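Side-chain contacts in phosphatidylserine synthase (Haemophilus influenzae, PDB 3HSI), which belongs to the phospholipase D superfamily, a family of enzymes with an alpha/beta fold: residues K410-N413 against Q414-H418; Q402-L405 against A406-E409. One frame throughout, in Å; residues are numbered along the deposited sequence.

Interaction 1: residues K410-N413 against Q414-H418; sequences KEQN and QIRQH
Arg416 reaches back along the helix to Gln412 and Asn413, and its guanidinium is the polar focus of this contact. The chain is extended from CG to NE, with CG placed beside the backbone N (chi1 -71°), and this carries the head group back over the preceding turn. Gln412 CB lies over one face of the guanidinium, 3.8 Å from Arg416 NH1, and the two side chains run alongside each other in the same direction. Asn413 OD1 sits at the guanidinium edge, in its plane, and takes a weak, bent hydrogen bond of 3.3 Å from Arg416 NH1, with the amide plane turned 57° from the guanidinium. The stronger partner of the arginine is Glu302, which forms a salt bridge with NH2.

The apolar touch is on another side of the helix. Ile415 CD1 packs at 3.9 Å against CG of Glu411, just behind a carboxylate that Arg174 engages in a salt bridge; Tyr172 and Leu365 also touch Ile415, and Trp369 touches Glu411.

Backbone bonds join the same turns. Gln414 N donates to Lys410 O at 3.0 Å, Ile415 N to Glu411 O at 2.9 Å, and Arg416 N to Gln412 O at 3.0 Å. The last is the most bent of the three, at 147°. Farther on, CG of Gln417 comes within 3.4 Å of Asn413 O.

These i to i+4 bonds, with side chains reaching back three and four residues, are those of the C-terminal part of an alpha-helix, here helix 405-415 against strands 171-179 and 367-370 of the phospholipase D-like fold.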
loop_
_atom_site.group_PDB
_atom_site.type_symbol
_atom_site.label_atom_id
_atom_site.label_comp_id
_atom_site.label_asym_id
_atom_site.label_seq_id
_atom_site.Cartn_x
_atom_site.Cartn_y
_atom_site.Cartn_z
ATOM N N LYS C 410 35.896 9.747 -12.503
ATOM C CA LYS C 410 35.599 10.877 -13.360
ATOM C C LYS C 410 34.109 11.267 -13.287
ATOM O O LYS C 410 33.780 12.452 -13.130
ATOM C CB LYS C 410 35.997 10.548 -14.790
ATOM C CG LYS C 410 35.498 11.550 -15.807
ATOM C CD LYS C 410 35.976 11.136 -17.193
ATOM C CE LYS C 410 36.361 12.333 -18.022
ATOM N NZ LYS C 410 35.151 13.082 -18.416
ATOM N N GLU C 411 33.217 10.285 -13.393
ATOM C CA GLU C 411 31.787 10.544 -13.251
ATOM C C GLU C 411 31.507 11.063 -11.840
ATOM O O GLU C 411 30.747 12.019 -11.671
ATOM C CB GLU C 411 30.902 9.292 -13.567
ATOM C CG GLU C 411 29.378 9.618 -13.546
ATOM C CD GLU C 411 28.430 8.396 -13.346
ATOM O OE1 GLU C 411 28.742 7.481 -12.564
ATOM O OE2 GLU C 411 27.350 8.351 -13.971
ATOM N N GLN C 412 32.139 10.477 -10.829
ATOM C CA GLN C 412 31.817 10.910 -9.451
ATOM C C GLN C 412 32.307 12.356 -9.186
ATOM O O GLN C 412 31.656 13.099 -8.469
ATOM C CB GLN C 412 32.416 9.955 -8.422
ATOM C CG GLN C 412 31.587 8.693 -8.131
ATOM C CD GLN C 412 32.359 7.711 -7.216
ATOM O OE1 GLN C 412 33.524 7.910 -6.956
ATOM N NE2 GLN C 412 31.716 6.653 -6.771
ATOM N N ASN C 413 33.457 12.730 -9.765
ATOM C CA ASN C 413 33.982 14.086 -9.622
ATOM C C ASN C 413 33.146 15.121 -10.360
ATOM O O ASN C 413 33.025 16.245 -9.896
ATOM C CB ASN C 413 35.452 14.184 -10.058
ATOM C CG ASN C 413 36.409 13.653 -8.989
ATOM O OD1 ASN C 413 36.068 13.634 -7.799
ATOM N ND2 ASN C 413 37.582 13.185 -9.406
ATOM N N GLN C 414 32.597 14.745 -11.521
ATOM C CA GLN C 414 31.635 15.594 -12.207
ATOM C C GLN C 414 30.407 15.795 -11.318
ATOM O O GLN C 414 29.943 16.928 -11.120
ATOM C CB GLN C 414 31.222 15.020 -13.551
ATOM C CG GLN C 414 30.352 15.983 -14.356
ATOM C CD GLN C 414 30.963 17.400 -14.449
ATOM O OE1 GLN C 414 32.002 17.608 -15.063
ATOM N NE2 GLN C 414 30.306 18.368 -13.827
ATOM N N ILE C 415 29.900 14.697 -10.782
ATOM C CA ILE C 415 28.749 14.756 -9.892
ATOM C C ILE C 415 28.970 15.721 -8.723
ATOM O O ILE C 415 28.102 16.557 -8.448
ATOM C CB ILE C 415 28.322 13.364 -9.402
ATOM C CG1 ILE C 415 27.658 12.606 -10.540
ATOM C CG2 ILE C 415 27.302 13.468 -8.240
ATOM C CD1 ILE C 415 27.627 11.099 -10.334
ATOM N N ARG C 416 30.154 15.660 -8.097
ATOM C CA ARG C 416 30.458 16.460 -6.908
ATOM C C ARG C 416 30.655 17.950 -7.179
ATOM O O ARG C 416 30.725 18.741 -6.218
ATOM C CB ARG C 416 31.713 15.908 -6.239
ATOM C CG ARG C 416 31.477 14.552 -5.567
ATOM C CD ARG C 416 32.745 14.080 -4.885
ATOM N NE ARG C 416 32.602 12.741 -4.336
ATOM C CZ ARG C 416 33.346 11.689 -4.691
ATOM N NH1 ARG C 416 34.292 11.807 -5.627
ATOM N NH2 ARG C 416 33.112 10.502 -4.128
ATOM N N GLN C 417 30.752 18.331 -8.471
ATOM C CA GLN C 417 31.097 19.716 -8.838
ATOM C C GLN C 417 30.171 20.749 -8.224
ATOM O O GLN C 417 30.645 21.758 -7.716
ATOM C CB GLN C 417 31.158 19.956 -10.360
ATOM C CG GLN C 417 32.345 19.312 -11.080
ATOM C CD GLN C 417 33.681 19.887 -10.610
ATOM O OE1 GLN C 417 33.761 21.036 -10.162
ATOM N NE2 GLN C 417 34.726 19.069 -10.670
ATOM N N HIS C 418 28.864 20.521 -8.309
ATOM C CA HIS C 418 27.892 21.478 -7.772
ATOM C C HIS C 418 27.443 21.134 -6.366
ATOM O O HIS C 418 26.346 21.527 -5.974
ATOM C CB HIS C 418 26.691 21.607 -8.701
ATOM C CG HIS C 418 27.027 22.176 -10.040
ATOM N ND1 HIS C 418 27.520 23.450 -10.198
ATOM C CD2 HIS C 418 26.943 21.650 -11.286
ATOM C CE1 HIS C 418 27.718 23.695 -11.482
ATOM N NE2 HIS C 418 27.360 22.623 -12.166
#

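Interaction 2: residues Q402-L405 against A406-E409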
loop_
_atom_site.group_PDB
_atom_site.type_symbol
_atom_site.label_atom_id
_atom_site.label_comp_id
_atom_site.label_asym_id
_atom_site.label_seq_id
_atom_site.Cartn_x
_atom_site.Cartn_y
_atom_site.Cartn_z
ATOM N N GLN C 402 39.389 -3.544 -10.837
ATOM C CA GLN C 402 39.329 -2.087 -10.954
ATOM C C GLN C 402 39.567 -1.593 -12.375
ATOM O O GLN C 402 40.142 -0.544 -12.576
ATOM C CB GLN C 402 40.277 -1.393 -9.961
ATOM C CG GLN C 402 39.774 -1.433 -8.503
ATOM C CD GLN C 402 39.683 -2.859 -7.953
ATOM O OE1 GLN C 402 38.589 -3.380 -7.681
ATOM N NE2 GLN C 402 40.825 -3.501 -7.821
ATOM N N GLN C 403 39.111 -2.348 -13.365
ATOM C CA GLN C 403 39.207 -1.895 -14.741
ATOM C C GLN C 403 38.430 -0.602 -15.015
ATOM O O GLN C 403 38.794 0.144 -15.910
ATOM C CB GLN C 403 38.726 -2.983 -15.678
ATOM C CG GLN C 403 39.597 -4.215 -15.651
ATOM C CD GLN C 403 38.905 -5.345 -16.362
ATOM O OE1 GLN C 403 38.309 -6.192 -15.720
ATOM N NE2 GLN C 403 38.921 -5.324 -17.696
ATOM N N LEU C 404 37.377 -0.340 -14.241
ATOM C CA LEU C 404 36.565 0.870 -14.432
ATOM C C LEU C 404 36.895 2.025 -13.487
ATOM O O LEU C 404 36.241 3.073 -13.544
ATOM C CB LEU C 404 35.079 0.557 -14.256
ATOM C CG LEU C 404 34.163 0.279 -15.438
ATOM C CD1 LEU C 404 32.706 0.594 -15.026
ATOM C CD2 LEU C 404 34.568 1.022 -16.753
ATOM N N LEU C 405 37.873 1.850 -12.602
ATOM C CA LEU C 405 38.058 2.808 -11.506
ATOM C C LEU C 405 38.216 4.242 -12.013
ATOM O O LEU C 405 37.686 5.166 -11.403
ATOM C CB LEU C 405 39.254 2.432 -10.634
ATOM C CG LEU C 405 39.457 3.258 -9.347
ATOM C CD1 LEU C 405 38.223 3.254 -8.474
ATOM C CD2 LEU C 405 40.661 2.739 -8.543
ATOM N N ALA C 406 38.951 4.429 -13.116
ATOM C CA ALA C 406 39.211 5.786 -13.603
ATOM C C ALA C 406 37.932 6.438 -14.135
ATOM O O ALA C 406 37.657 7.591 -13.846
ATOM C CB ALA C 406 40.329 5.795 -14.706
ATOM N N GLN C 407 37.179 5.719 -14.952
ATOM C CA GLN C 407 35.895 6.225 -15.400
ATOM C C GLN C 407 34.903 6.447 -14.241
ATOM O O GLN C 407 34.196 7.437 -14.246
ATOM C CB GLN C 407 35.294 5.288 -16.438
ATOM C CG GLN C 407 36.050 5.274 -17.750
ATOM C CD GLN C 407 35.796 4.018 -18.524
ATOM O OE1 GLN C 407 36.599 3.089 -18.472
ATOM N NE2 GLN C 407 34.667 3.960 -19.231
ATOM N N VAL C 408 34.817 5.545 -13.272
ATOM C CA VAL C 408 33.879 5.765 -12.113
ATOM C C VAL C 408 34.232 7.075 -11.390
ATOM O O VAL C 408 33.355 7.878 -11.068
ATOM C CB VAL C 408 33.880 4.586 -11.090
ATOM C CG1 VAL C 408 33.205 4.969 -9.753
ATOM C CG2 VAL C 408 33.195 3.359 -11.664
ATOM N N GLU C 409 35.526 7.326 -11.187
ATOM C CA GLU C 409 35.931 8.502 -10.426
ATOM C C GLU C 409 35.686 9.790 -11.198
ATOM O O GLU C 409 35.343 10.802 -10.624
ATOM C CB GLU C 409 37.406 8.416 -10.006
ATOM C CG GLU C 409 37.692 9.352 -8.843
ATOM C CD GLU C 409 39.148 9.719 -8.729
ATOM O OE1 GLU C 409 39.799 10.003 -9.775
ATOM O OE2 GLU C 409 39.641 9.714 -7.582
HETATM O O HOH W 1 40.536 2.144 -13.924
HETATM O O HOH W 2 38.267 3.032 -16.073
#
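The N-terminal start of helix 405-415, entered through a type I beta turn from Gln402 to Leu405, brings Leu404 against Gln407 and Val408. The Leu404 and Gln407 side chains cross at a slant, with Leu404 CD2 3.4 Å from Gln407 OE1. Gln407 CG stands beside the backbone N (chi1 -68°), and the chain beyond it is extended, carrying the amide across to the leucine methyl. Leu404 CB also lies 4.3 Å from Val408 CG2, a loose apolar contact. Leu404 is buried, also touching Ile29 and Phe31 of strand 29-31.

The first helical backbone bonds grow out of the turn. Val408 N points at Leu404 O over 2.9 Å, almost straight at 172° and nearly in line with the carbonyl bond. Glu409 N follows onto Leu405 O at 3.1 Å, with the donor tilted from the carbonyl plane. As at any helix N-terminus, the leading amide N-H groups have no carbonyl of a preceding turn to bind, and here two waters serve Ala406 and Gln407. Water 1 accepts from Ala406 N at 2.9 Å and can donate to Gln402 O. Water 2 accepts from Gln407 N at 3.1 Å and lies within donating distance of both Gln403 O and Gln407 OE1, the latter at 2.9 Å, and so could link the turn to the helix backbone and the glutamine amide. NE2 of that amide makes a weak hydrogen bond to Ile29 O. Upstream, Asp399 OD2 accepts from Leu404 N, while Gln403 OE1 is hydrogen-bonded to Leu244 N.

Interactions 1 and 2 take opposite ends of helix 405-415, about 13 Å apart between centres, and adjoin in sequence. Both are partly buried, and each mixes buried and exposed residues: Leu404 and Val408 are buried at the start, Glu411, Gln412 and Ile415 towards the end. The chemistry differs with place. At the N-terminal end, 402-409, waters accept from leading helix amides and lie within donating distance of turn carbonyls, and Leu404 packs against strand 29-31. Towards the C-terminal end, 410-418, Ile415 touches strand 171-179, Glu411 and Gln412 touch strand 367-370, and two charged side chains, Glu411 and Arg416, find their main partners on neighbouring strands.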